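Side-chain contacts in beta-ketoacyl-[acyl-carrier-protein] synthase FabY (Pseudomonas aeruginosa, PDB 4CW4), which catalyses the condensation of acetyl-CoA with malonyl-ACP to give acetoacetyl-ACP, the primer of fatty acid synthesis: residues A[33-38]-A[45-50]; A[135-140]-A[155-160]; A[163-168]-A[320-325]; A[214-219]-A[379-384]; A[452-457]-A[466-471]. One frame throughout, in Å; residues are numbered along the deposited sequence.

Contact 1: residues A[33-38]-A[45-50]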
# COMPACT_ATOMS: atom_id res chain seq x y z
N MET A 33 -17.13 25.23 -1.51
CA MET A 33 -17.31 25.06 -0.08
C MET A 33 -17.64 26.38 0.63
O MET A 33 -18.43 26.38 1.56
CB MET A 33 -16.10 24.36 0.53
CG MET A 33 -15.97 22.94 0.00
SD MET A 33 -14.69 21.94 0.79
CE MET A 33 -13.27 22.30 -0.23
N VAL A 34 -17.07 27.49 0.17
CA VAL A 34 -17.36 28.80 0.77
C VAL A 34 -18.13 29.70 -0.19
O VAL A 34 -17.95 30.92 -0.19
CB VAL A 34 -16.08 29.49 1.28
CG1 VAL A 34 -15.42 28.64 2.36
CG2 VAL A 34 -15.11 29.77 0.13
N ILE A 35 -19.05 29.11 -0.94
CA ILE A 35 -19.60 29.77 -2.11
C ILE A 35 -20.33 31.06 -1.77
O ILE A 35 -20.22 32.07 -2.48
CB ILE A 35 -20.48 28.79 -2.91
CG1 ILE A 35 -20.77 29.33 -4.32
CG2 ILE A 35 -21.77 28.45 -2.15
CD1 ILE A 35 -19.63 29.18 -5.28
N GLU A 36 -21.02 31.06 -0.64
CA GLU A 36 -21.81 32.22 -0.26
C GLU A 36 -20.93 33.38 0.23
O GLU A 36 -21.38 34.53 0.30
CB GLU A 36 -22.83 31.82 0.81
CG GLU A 36 -22.20 31.44 2.13
CD GLU A 36 -21.94 29.94 2.30
OE1 GLU A 36 -21.70 29.18 1.32
OE2 GLU A 36 -21.98 29.51 3.47
N SER A 37 -19.68 33.08 0.55
CA SER A 37 -18.76 34.09 1.07
C SER A 37 -17.92 34.73 -0.03
O SER A 37 -17.22 35.71 0.22
CB SER A 37 -17.82 33.45 2.10
OG SER A 37 -18.56 33.02 3.23
N MET A 38 -17.94 34.16 -1.23
CA MET A 38 -17.18 34.68 -2.35
C MET A 38 -17.86 35.90 -2.92
O MET A 38 -19.07 36.10 -2.73
CB MET A 38 -17.05 33.62 -3.45
CG MET A 38 -16.32 32.34 -3.01
SD MET A 38 -14.64 32.60 -2.40
CE MET A 38 -13.92 33.40 -3.81
N GLU A 45 -18.42 32.30 -11.64
CA GLU A 45 -17.47 31.55 -12.47
C GLU A 45 -17.43 30.08 -12.04
O GLU A 45 -17.48 29.17 -12.87
CB GLU A 45 -16.07 32.15 -12.34
CG GLU A 45 -15.08 31.46 -13.26
CD GLU A 45 -13.68 32.00 -13.08
OE1 GLU A 45 -13.12 31.91 -11.95
OE2 GLU A 45 -13.13 32.50 -14.09
N THR A 46 -17.31 29.83 -10.74
CA THR A 46 -17.29 28.46 -10.25
C THR A 46 -18.60 27.73 -10.53
O THR A 46 -18.57 26.58 -10.94
CB THR A 46 -16.96 28.43 -8.76
OG1 THR A 46 -15.61 28.88 -8.58
CG2 THR A 46 -17.11 27.03 -8.18
N LEU A 47 -19.72 28.39 -10.30
CA LEU A 47 -21.03 27.81 -10.63
C LEU A 47 -21.18 27.48 -12.11
O LEU A 47 -21.70 26.42 -12.45
CB LEU A 47 -22.18 28.71 -10.16
CG LEU A 47 -22.38 28.86 -8.65
CD1 LEU A 47 -23.54 29.82 -8.33
CD2 LEU A 47 -22.60 27.53 -7.95
N ALA A 48 -20.74 28.38 -12.98
CA ALA A 48 -20.77 28.08 -14.40
C ALA A 48 -19.94 26.84 -14.72
O ALA A 48 -20.36 25.96 -15.48
CB ALA A 48 -20.27 29.28 -15.19
N GLY A 49 -18.75 26.74 -14.14
CA GLY A 49 -17.91 25.57 -14.34
C GLY A 49 -18.54 24.27 -13.86
O GLY A 49 -18.47 23.25 -14.54
N LEU A 50 -19.17 24.33 -12.69
CA LEU A 50 -19.91 23.18 -12.16
C LEU A 50 -21.07 22.84 -13.09
O LEU A 50 -21.30 21.67 -13.37
CB LEU A 50 -20.44 23.47 -10.76
CG LEU A 50 -19.40 23.31 -9.65
CD1 LEU A 50 -19.88 23.94 -8.35
CD2 LEU A 50 -19.09 21.83 -9.45
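I35 points from its loop straight at the helix turn that carries T46 and L47. The CA atoms of I35 and T46 are 8.6 Å apart, so the gap is bridged by the side chains. CG1 of I35 lies anti to the backbone N (chi1 -165°), and this sends the ethyl branch forward. The CG2 branch is turned back from the helix.

CD1 does most of the touching. It is 4.3 Å from CD2 of L47 and 4.4 Å from CG2 of T46. These two methyls, L47 CD2 and T46 CG2, are 5.5 Å apart, so the I35 methyl faces the gap between them. The approach is end-on and loose, with van der Waals contact at its outer limit. T46 presents its methyl to I35. Its hydroxyl lies to the other side and is hydrogen-bonded to H28 on the preceding helix. L47 starts off neither toward nor away from the loop, but its CD2 branch swings closer while CD1 stays back. F86 of helix 74-87 touches both I35 and L47 and adds to this apolar cluster.

Polar bonds hold the loop as well. S37 N bonds to V34 O at 2.9 Å, just where helix 28-33 gives way. R43 reaches the carbonyl oxygen of I35 from the second helix. All three touching residues are buried. This is a short connection between two consecutive helices, in which the linker between helix 28-33 and helix 40-53 folds one apolar side chain back onto the second helix.

Contact 2: residues A[135-140]-A[155-160]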
# COMPACT_ATOMS: atom_id res chain seq x y z
N ALA A 135 -24.51 -36.54 -5.18
CA ALA A 135 -24.76 -37.97 -5.30
C ALA A 135 -26.22 -38.35 -5.13
O ALA A 135 -26.67 -39.37 -5.65
CB ALA A 135 -23.89 -38.73 -4.31
N ASN A 136 -26.98 -37.51 -4.41
CA ASN A 136 -28.34 -37.84 -4.05
C ASN A 136 -29.32 -37.41 -5.14
O ASN A 136 -30.44 -37.90 -5.15
CB ASN A 136 -28.68 -37.20 -2.70
CG ASN A 136 -29.82 -37.88 -1.98
OD1 ASN A 136 -30.96 -37.39 -1.97
ND2 ASN A 136 -29.53 -39.01 -1.36
N TRP A 137 -28.90 -36.52 -6.04
CA TRP A 137 -29.76 -36.05 -7.14
C TRP A 137 -29.99 -37.15 -8.19
O TRP A 137 -29.09 -37.91 -8.53
CB TRP A 137 -29.17 -34.81 -7.85
CG TRP A 137 -29.10 -33.55 -7.03
CD1 TRP A 137 -29.28 -33.43 -5.68
CD2 TRP A 137 -28.86 -32.22 -7.52
NE1 TRP A 137 -29.15 -32.12 -5.30
CE2 TRP A 137 -28.89 -31.35 -6.41
CE3 TRP A 137 -28.62 -31.69 -8.79
CZ2 TRP A 137 -28.69 -29.98 -6.54
CZ3 TRP A 137 -28.43 -30.33 -8.91
CH2 TRP A 137 -28.46 -29.49 -7.79
N SER A 138 -31.22 -37.20 -8.69
CA SER A 138 -31.60 -38.04 -9.82
C SER A 138 -31.42 -37.27 -11.11
O SER A 138 -31.77 -36.10 -11.17
CB SER A 138 -33.10 -38.39 -9.75
OG SER A 138 -33.43 -39.13 -8.61
N ILE A 139 -30.92 -37.94 -12.15
CA ILE A 139 -30.80 -37.36 -13.48
C ILE A 139 -31.31 -38.35 -14.50
O ILE A 139 -30.98 -39.54 -14.44
CB ILE A 139 -29.34 -37.10 -13.88
CG1 ILE A 139 -28.55 -36.55 -12.71
CG2 ILE A 139 -29.27 -36.16 -15.07
CD1 ILE A 139 -28.93 -35.14 -12.31
N ALA A 140 -32.11 -37.86 -15.45
CA ALA A 140 -32.57 -38.70 -16.55
C ALA A 140 -32.51 -37.91 -17.84
O ALA A 140 -32.56 -36.68 -17.82
CB ALA A 140 -33.97 -39.18 -16.28
N CYS A 155 -30.98 -29.44 0.28
CA CYS A 155 -29.73 -28.86 -0.17
C CYS A 155 -29.86 -27.37 -0.28
O CYS A 155 -30.95 -26.81 -0.15
CB CYS A 155 -29.30 -29.46 -1.50
SG CYS A 155 -30.42 -29.12 -2.80
N GLU A 156 -28.73 -26.73 -0.50
CA GLU A 156 -28.63 -25.29 -0.45
C GLU A 156 -28.44 -24.72 -1.82
O GLU A 156 -27.47 -25.03 -2.52
CB GLU A 156 -27.44 -24.88 0.42
CG GLU A 156 -27.63 -25.17 1.89
CD GLU A 156 -26.55 -24.57 2.74
OE1 GLU A 156 -25.59 -24.02 2.16
OE2 GLU A 156 -26.66 -24.63 3.97
N PHE A 157 -29.36 -23.87 -2.22
CA PHE A 157 -29.19 -23.01 -3.37
C PHE A 157 -28.89 -21.61 -2.88
O PHE A 157 -29.23 -21.25 -1.76
CB PHE A 157 -30.45 -23.01 -4.22
CG PHE A 157 -30.70 -24.30 -4.89
CD1 PHE A 157 -29.96 -24.66 -5.98
CD2 PHE A 157 -31.65 -25.20 -4.42
CE1 PHE A 157 -30.14 -25.87 -6.62
CE2 PHE A 157 -31.83 -26.39 -5.05
CZ PHE A 157 -31.08 -26.72 -6.17
N LYS A 158 -28.25 -20.83 -3.74
CA LYS A 158 -28.14 -19.39 -3.50
C LYS A 158 -29.07 -18.66 -4.45
O LYS A 158 -29.10 -18.95 -5.65
CB LYS A 158 -26.71 -18.91 -3.68
CG LYS A 158 -25.84 -18.95 -2.38
CD LYS A 158 -25.88 -20.29 -1.63
CE LYS A 158 -25.14 -21.41 -2.37
NZ LYS A 158 -24.97 -22.68 -1.54
N VAL A 159 -29.87 -17.74 -3.91
CA VAL A 159 -30.84 -16.98 -4.71
C VAL A 159 -30.57 -15.48 -4.60
O VAL A 159 -30.22 -14.98 -3.54
CB VAL A 159 -32.30 -17.31 -4.28
CG1 VAL A 159 -32.63 -18.74 -4.55
CG2 VAL A 159 -32.55 -16.99 -2.81
N ASP A 160 -30.78 -14.76 -5.70
CA ASP A 160 -30.66 -13.31 -5.70
C ASP A 160 -31.67 -12.70 -4.76
O ASP A 160 -32.85 -13.08 -4.77
CB ASP A 160 -30.86 -12.77 -7.10
CG ASP A 160 -29.88 -13.34 -8.08
OD1 ASP A 160 -28.67 -13.29 -7.81
OD2 ASP A 160 -30.33 -13.94 -9.07
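W137 meets two residues of strand 155-163 with its indole, and no hydrogen bond crosses. The first kind of contact is sulfur-aromatic. SG of C155 lies at the indole edge, near the ring plane, 4.1 Å from NE1 of W137. It is 75° off the normal of the five-membered ring. The C155 sulfur takes the torsion between backbone N and carbonyl carbon (chi1 63°), and from there it faces the indole.

The second kind is ring against ring. CZ of F157 stands 4.1 Å from CZ2 of W137 and equally far from CH2. The two side chains come from opposite directions and meet obliquely. C155 and F157 are two apart on the strand, and both serve the one indole. V149 and I151 of strand 147-151 also touch W137.

Charge stays outside this patch. K158 NZ bridges to D160 of the second subunit and, at the long distance of 4.0 Å, to E156 OE1. F157 to V159 pair with a strand of that subunit in an antiparallel ladder.

The chemistry implies a mainly dispersive and only partly buried contact, which joins the three-stranded sheet to the strand that continues across the dimer interface.

Contact 3: residues A[163-168]-A[320-325]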
# COMPACT_ATOMS: atom_id res chain seq x y z
N ARG A 163 -31.33 -6.00 -0.36
CA ARG A 163 -31.43 -5.49 1.00
C ARG A 163 -31.10 -4.01 1.06
O ARG A 163 -30.51 -3.45 0.14
CB ARG A 163 -30.51 -6.27 1.94
CG ARG A 163 -29.01 -6.08 1.64
CD ARG A 163 -28.14 -6.93 2.54
NE ARG A 163 -28.31 -6.55 3.94
CZ ARG A 163 -27.65 -5.57 4.55
NH1 ARG A 163 -26.73 -4.86 3.90
NH2 ARG A 163 -27.91 -5.29 5.81
N ALA A 164 -31.49 -3.39 2.17
CA ALA A 164 -31.19 -1.99 2.39
C ALA A 164 -29.93 -1.87 3.24
O ALA A 164 -29.72 -2.66 4.15
CB ALA A 164 -32.35 -1.31 3.07
N LEU A 165 -29.11 -0.89 2.92
CA LEU A 165 -27.96 -0.54 3.76
C LEU A 165 -28.46 0.38 4.86
O LEU A 165 -29.39 1.16 4.67
CB LEU A 165 -26.90 0.19 2.93
CG LEU A 165 -26.29 -0.53 1.73
CD1 LEU A 165 -25.39 0.40 0.95
CD2 LEU A 165 -25.49 -1.74 2.20
N THR A 166 -27.83 0.32 6.03
CA THR A 166 -28.19 1.25 7.10
C THR A 166 -27.69 2.68 6.83
O THR A 166 -28.17 3.62 7.43
CB THR A 166 -27.63 0.80 8.45
OG1 THR A 166 -26.21 0.78 8.36
CG2 THR A 166 -28.17 -0.60 8.82
N VAL A 167 -26.73 2.80 5.93
CA VAL A 167 -26.11 4.07 5.54
C VAL A 167 -26.66 4.49 4.19
O VAL A 167 -26.73 3.67 3.27
CB VAL A 167 -24.57 3.89 5.46
CG1 VAL A 167 -23.88 5.08 4.81
CG2 VAL A 167 -24.03 3.64 6.86
N LYS A 168 -27.06 5.75 4.06
CA LYS A 168 -27.70 6.22 2.83
C LYS A 168 -26.95 7.35 2.14
O LYS A 168 -27.42 7.85 1.13
CB LYS A 168 -29.14 6.72 3.08
CG LYS A 168 -30.04 5.82 3.95
CD LYS A 168 -30.41 4.52 3.29
CE LYS A 168 -31.32 3.69 4.20
NZ LYS A 168 -31.59 2.38 3.59
N GLU A 320 -19.98 -3.16 -0.47
CA GLU A 320 -19.13 -3.94 0.43
C GLU A 320 -18.34 -3.03 1.37
O GLU A 320 -18.19 -3.33 2.57
CB GLU A 320 -18.18 -4.82 -0.37
CG GLU A 320 -18.86 -5.91 -1.23
CD GLU A 320 -19.40 -5.39 -2.56
OE1 GLU A 320 -19.23 -4.18 -2.89
OE2 GLU A 320 -19.98 -6.22 -3.29
N CYS A 321 -17.84 -1.91 0.84
CA CYS A 321 -17.10 -0.96 1.67
C CYS A 321 -18.01 -0.34 2.71
O CYS A 321 -17.63 -0.19 3.86
CB CYS A 321 -16.48 0.12 0.82
SG CYS A 321 -15.30 -0.47 -0.33
N ILE A 322 -19.22 0.02 2.29
CA ILE A 322 -20.16 0.63 3.19
C ILE A 322 -20.52 -0.36 4.30
O ILE A 322 -20.50 -0.00 5.49
CB ILE A 322 -21.42 1.14 2.46
CG1 ILE A 322 -21.06 2.27 1.49
CG2 ILE A 322 -22.48 1.59 3.45
CD1 ILE A 322 -22.18 2.61 0.50
N GLU A 323 -20.83 -1.60 3.94
CA GLU A 323 -21.15 -2.59 4.97
C GLU A 323 -19.96 -2.88 5.88
O GLU A 323 -20.14 -3.06 7.08
CB GLU A 323 -21.71 -3.88 4.38
CG GLU A 323 -22.18 -4.82 5.49
CD GLU A 323 -22.77 -6.13 5.03
OE1 GLU A 323 -23.01 -6.32 3.82
OE2 GLU A 323 -23.01 -6.98 5.91
N GLY A 324 -18.76 -2.93 5.31
CA GLY A 324 -17.55 -3.21 6.09
C GLY A 324 -17.30 -2.16 7.18
O GLY A 324 -16.99 -2.48 8.32
N TYR A 325 -17.42 -0.88 6.81
CA TYR A 325 -17.29 0.18 7.80
C TYR A 325 -18.46 0.24 8.78
O TYR A 325 -18.26 0.49 9.97
CB TYR A 325 -17.06 1.53 7.14
CG TYR A 325 -15.67 1.74 6.60
CD1 TYR A 325 -14.60 1.95 7.45
CD2 TYR A 325 -15.42 1.75 5.24
CE1 TYR A 325 -13.32 2.16 6.96
CE2 TYR A 325 -14.15 1.97 4.74
CZ TYR A 325 -13.10 2.16 5.61
OH TYR A 325 -11.83 2.36 5.13
O HOH W 1 -24.97 -5.49 1.89
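I322 faces the loop 163-168 from helix 319-327, and its two branches divide the work. At CB the chain forks. CG2 lies anti to the backbone N and goes to V167, 3.7 Å from its CB and 4.0 Å from its CG1. CG2 also comes to 4.0 Å from CD1 of L165. The other branch leaves through CG1, anti to the carbonyl carbon (chi1 -65°), and runs on extended. It ends at CD1, 3.9 Å from CD1 of L165. The side chains of L165 and I322 cross at about a right angle.

One residue further along, the contact turns polar. OE1 of E323 is 4.0 Å from NH1 of R163, a long salt bridge with the oxygen well out of the guanidinium plane, and no N-H points at it. Water 1 carries the link instead. It accepts from R163 NH1 at 2.7 Å and donates to E323 OE1 at 2.9 Å. E323 has its stronger partner in R245 of the second subunit, while its OE2 takes the backbone N of V251 there. Within the loop, K168 NZ bonds to L165 O and forms a salt bridge with D102.

V167 lies about 11 Å, side chain to side chain, from H477, a predicted active-site residue. An apolar seam bordered by a water-bridged charge pair thus fastens a loop to a helix at the dimer interface of a ketosynthase of the thiolase-like superfamily.

Contact 4: residues A[214-219]-A[379-384]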
# COMPACT_ATOMS: atom_id res chain seq x y z
N VAL A 214 10.53 18.10 -17.84
CA VAL A 214 11.37 16.93 -18.03
C VAL A 214 12.75 17.31 -18.61
O VAL A 214 13.77 16.78 -18.17
CB VAL A 214 10.67 15.89 -18.93
CG1 VAL A 214 11.55 14.69 -19.14
CG2 VAL A 214 9.35 15.45 -18.31
N ASP A 215 12.76 18.24 -19.58
CA ASP A 215 14.00 18.69 -20.23
C ASP A 215 14.96 19.39 -19.24
O ASP A 215 16.15 19.55 -19.52
CB ASP A 215 13.69 19.70 -21.34
CG ASP A 215 13.27 19.06 -22.66
OD1 ASP A 215 13.41 17.84 -22.84
OD2 ASP A 215 12.80 19.82 -23.53
N ASN A 216 14.42 19.82 -18.10
CA ASN A 216 15.21 20.56 -17.12
C ASN A 216 15.73 19.77 -15.93
O ASN A 216 16.36 20.34 -15.05
CB ASN A 216 14.43 21.78 -16.62
CG ASN A 216 14.62 22.99 -17.52
OD1 ASN A 216 15.49 23.83 -17.28
ND2 ASN A 216 13.81 23.07 -18.56
N VAL A 217 15.49 18.46 -15.91
CA VAL A 217 15.97 17.60 -14.82
C VAL A 217 16.52 16.30 -15.40
O VAL A 217 16.33 16.02 -16.58
CB VAL A 217 14.84 17.32 -13.78
CG1 VAL A 217 14.34 18.63 -13.17
CG2 VAL A 217 13.69 16.54 -14.39
N GLN A 218 17.24 15.53 -14.58
CA GLN A 218 17.67 14.19 -15.00
C GLN A 218 16.48 13.22 -14.97
O GLN A 218 15.49 13.45 -14.28
CB GLN A 218 18.83 13.68 -14.13
CG GLN A 218 20.05 14.60 -14.24
CD GLN A 218 21.30 14.04 -13.61
OE1 GLN A 218 21.41 12.85 -13.40
NE2 GLN A 218 22.23 14.91 -13.28
N PRO A 219 16.56 12.15 -15.76
CA PRO A 219 15.39 11.26 -15.86
C PRO A 219 14.94 10.62 -14.54
O PRO A 219 13.76 10.34 -14.37
CB PRO A 219 15.86 10.16 -16.84
CG PRO A 219 16.90 10.84 -17.67
CD PRO A 219 17.63 11.78 -16.71
N LEU A 379 12.32 28.39 -9.28
CA LEU A 379 12.87 29.71 -9.61
C LEU A 379 13.27 29.76 -11.08
O LEU A 379 12.93 30.69 -11.81
CB LEU A 379 14.09 29.98 -8.71
CG LEU A 379 14.61 31.42 -8.67
CD1 LEU A 379 13.75 32.27 -7.70
CD2 LEU A 379 16.09 31.46 -8.28
N ARG A 380 14.01 28.74 -11.51
CA ARG A 380 14.48 28.63 -12.88
C ARG A 380 13.34 28.63 -13.91
O ARG A 380 13.46 29.25 -14.96
CB ARG A 380 15.34 27.37 -13.06
CG ARG A 380 16.09 27.35 -14.37
CD ARG A 380 16.55 25.98 -14.80
NE ARG A 380 17.19 25.23 -13.74
CZ ARG A 380 17.37 23.91 -13.78
NH1 ARG A 380 16.99 23.21 -14.84
NH2 ARG A 380 17.94 23.29 -12.76
N LEU A 381 12.24 27.95 -13.60
CA LEU A 381 11.17 27.74 -14.57
C LEU A 381 10.08 28.78 -14.48
O LEU A 381 9.18 28.78 -15.32
CB LEU A 381 10.52 26.38 -14.38
CG LEU A 381 11.43 25.17 -14.57
CD1 LEU A 381 10.61 23.89 -14.41
CD2 LEU A 381 12.14 25.21 -15.90
N GLY A 382 10.14 29.66 -13.49
CA GLY A 382 9.04 30.60 -13.30
C GLY A 382 7.76 29.91 -12.80
O GLY A 382 6.65 30.39 -13.06
N ALA A 383 7.90 28.79 -12.10
CA ALA A 383 6.75 28.07 -11.56
C ALA A 383 6.08 28.90 -10.48
O ALA A 383 6.75 29.56 -9.67
CB ALA A 383 7.19 26.75 -10.97
N ASP A 384 4.76 28.88 -10.47
CA ASP A 384 4.03 29.58 -9.45
C ASP A 384 4.21 28.87 -8.12
O ASP A 384 4.62 27.71 -8.05
CB ASP A 384 2.52 29.66 -9.82
CG ASP A 384 1.82 30.89 -9.25
OD1 ASP A 384 2.37 31.58 -8.37
OD2 ASP A 384 0.70 31.17 -9.71
O HOH W 2 18.72 20.39 -13.70
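R380 grips N216 through one nitrogen, NH1, which donates twice. One bond goes to the backbone O of N216 at 2.9 Å, with an N-H...O angle of 149°. The other goes to the side-chain OD1 of N216, also 2.9 Å away, and is a little straighter at 157°. NH1 lies in the plane of both carbonyl groups, on a lone pair of each oxygen. OD1 lies in the guanidinium plane, and the backbone O is tilted slightly from it.

Water 2 adds a second route. It donates to N216 O at 2.7 Å and accepts from R380 NH2 at 3.1 Å. The R380 chain starts with CG anti to the backbone N and bends at chi3 (-46°), which brings the guanidinium round to N216. The amide of N216 is fixed at its other end too, where ND2 bonds to T212 O in helix 210-215.

Packing comes next. CD2 of L381 is 3.7 Å from CG of N216, and the two side chains run antiparallel alongside each other. Beyond L381, G382 ends helix 375-381 in a Schellman motif with positive phi.

R306 brings a second positive charge near NH2 of R380. Two neutral carbonyl oxygens probably stabilise the guanidinium charge through their dipoles without neutralising it, at a partly exposed junction of two helix ends.

Contact 5: residues A[452-457]-A[466-471]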
# COMPACT_ATOMS: atom_id res chain seq x y z
N GLU A 452 -9.00 17.49 22.36
CA GLU A 452 -8.11 17.45 23.52
C GLU A 452 -6.65 17.56 23.09
O GLU A 452 -5.88 18.28 23.71
CB GLU A 452 -8.34 16.19 24.34
CG GLU A 452 -7.42 16.12 25.53
CD GLU A 452 -7.88 15.13 26.57
OE1 GLU A 452 -8.72 14.27 26.25
OE2 GLU A 452 -7.39 15.22 27.71
N ILE A 453 -6.25 16.85 22.03
CA ILE A 453 -4.89 16.99 21.52
C ILE A 453 -4.60 18.43 21.08
O ILE A 453 -3.59 19.01 21.45
CB ILE A 453 -4.67 16.06 20.33
CG1 ILE A 453 -4.68 14.61 20.81
CG2 ILE A 453 -3.36 16.37 19.62
CD1 ILE A 453 -4.86 13.60 19.70
N LEU A 454 -5.48 19.01 20.26
CA LEU A 454 -5.22 20.36 19.78
C LEU A 454 -5.18 21.38 20.92
O LEU A 454 -4.34 22.26 20.95
CB LEU A 454 -6.25 20.78 18.73
CG LEU A 454 -6.33 19.90 17.49
CD1 LEU A 454 -7.47 20.35 16.60
CD2 LEU A 454 -5.02 19.91 16.73
N ASP A 455 -6.11 21.25 21.85
CA ASP A 455 -6.16 22.14 22.99
C ASP A 455 -4.89 22.06 23.82
O ASP A 455 -4.34 23.07 24.26
CB ASP A 455 -7.38 21.79 23.85
CG ASP A 455 -7.75 22.89 24.81
OD1 ASP A 455 -7.87 24.07 24.40
OD2 ASP A 455 -7.94 22.55 25.99
N ARG A 456 -4.39 20.85 24.04
CA ARG A 456 -3.21 20.68 24.88
C ARG A 456 -1.91 21.12 24.18
O ARG A 456 -0.99 21.64 24.83
CB ARG A 456 -3.13 19.25 25.37
CG ARG A 456 -4.27 18.88 26.31
CD ARG A 456 -4.06 17.50 26.89
NE ARG A 456 -2.83 17.45 27.67
CZ ARG A 456 -2.19 16.35 28.01
NH1 ARG A 456 -2.65 15.16 27.64
NH2 ARG A 456 -1.06 16.43 28.71
N VAL A 457 -1.82 20.93 22.87
CA VAL A 457 -0.69 21.46 22.12
C VAL A 457 -0.76 22.99 22.09
O VAL A 457 0.25 23.67 22.27
CB VAL A 457 -0.61 20.87 20.71
CG1 VAL A 457 0.44 21.58 19.89
CG2 VAL A 457 -0.30 19.39 20.79
N TRP A 466 -7.20 29.24 18.54
CA TRP A 466 -6.56 28.59 17.40
C TRP A 466 -7.63 28.22 16.39
O TRP A 466 -8.49 27.39 16.69
CB TRP A 466 -5.84 27.33 17.83
CG TRP A 466 -4.64 26.90 17.01
CD1 TRP A 466 -4.02 27.57 16.02
CD2 TRP A 466 -3.93 25.67 17.18
NE1 TRP A 466 -2.95 26.84 15.54
CE2 TRP A 466 -2.87 25.67 16.25
CE3 TRP A 466 -4.08 24.58 18.04
CZ2 TRP A 466 -1.96 24.61 16.16
CZ3 TRP A 466 -3.19 23.53 17.95
CH2 TRP A 466 -2.13 23.56 17.01
N PRO A 467 -7.60 28.82 15.20
CA PRO A 467 -8.71 28.54 14.29
C PRO A 467 -8.65 27.13 13.74
O PRO A 467 -7.59 26.64 13.30
CB PRO A 467 -8.53 29.58 13.17
CG PRO A 467 -7.65 30.64 13.79
CD PRO A 467 -6.74 29.91 14.71
N VAL A 468 -9.82 26.49 13.75
CA VAL A 468 -9.99 25.11 13.31
C VAL A 468 -11.05 25.03 12.21
O VAL A 468 -12.13 25.61 12.32
CB VAL A 468 -10.41 24.20 14.50
CG1 VAL A 468 -10.72 22.77 14.04
CG2 VAL A 468 -9.35 24.19 15.58
N THR A 469 -10.75 24.28 11.16
CA THR A 469 -11.69 24.01 10.08
C THR A 469 -11.69 22.49 9.82
O THR A 469 -10.76 21.80 10.22
CB THR A 469 -11.34 24.84 8.83
OG1 THR A 469 -12.37 24.71 7.83
CG2 THR A 469 -9.98 24.46 8.25
N ALA A 470 -12.75 22.00 9.18
CA ALA A 470 -12.95 20.56 9.00
C ALA A 470 -13.56 20.24 7.63
O ALA A 470 -14.76 20.33 7.44
CB ALA A 470 -13.81 20.00 10.12
N VAL A 471 -12.70 19.91 6.68
CA VAL A 471 -13.13 19.77 5.30
C VAL A 471 -14.14 18.63 5.12
O VAL A 471 -14.95 18.66 4.20
CB VAL A 471 -11.91 19.57 4.36
CG1 VAL A 471 -11.38 18.13 4.47
CG2 VAL A 471 -12.27 19.93 2.92
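W466 lays the edge of its indole against the helix at L454. The weakly polar contact is with the backbone: O of L454 lies near the ring plane, 3.5 Å from CZ3. A C-H edge thus faces a carbonyl oxygen, and no hydrogen bond crosses the contact. The indole N-H is used elsewhere, since NE1 bonds to S434 OG at the start of strand 434-437.

The rest is apolar. CB of L454 is 4.2 Å from CZ3 of W466. CG1 of V457, one turn on, stands 4.3 Å from CH2 of W466 and meets the ring obliquely. CD1 of L454 reaches CG2 of V468 at 4.4 Å. W466 and V468 lie on the same side of the strand. CG of W466 is roughly anti to the backbone N (chi1 -152°), and the six-membered ring goes to the helix. V436 and L517 on the neighbouring strands also touch L454 and W466.

Helix 452-457 and strand 466-469 run nearly antiparallel, with an angle of 158° and axes 10.7 Å apart. They are the second half of the beta-alpha-beta unit 434-437, 444-461, 466-469. All four touching residues are buried. The chemistry implies a hydrophobic core in which the tryptophan fills much of the space between helix and strand and the indole N-H is satisfied by the hydroxyl of S434.

Contacts 1 and 5 are the one pair that touch in space: M33 SD packs on V471 CG2 at 3.8 Å, tying the end of helix 28-33 to the residue just before helix 472-475. Contacts 2 and 3 adjoin in sequence, 31 Å apart between centres. Both reach the second subunit, as contact 5 also does. Of the five, contact 5 comes nearest a predicted active-site residue: L454 is about 8 Å from H439 between side chains. V167 of contact 3 is about 11 Å from H477, also predicted. Nearest atoms of contacts 3 and 5 are about 16 Å apart. Contact 4 lies on the opposite side of the chain's centre from contacts 2 and 3, its centre 67 Å from that of contact 2.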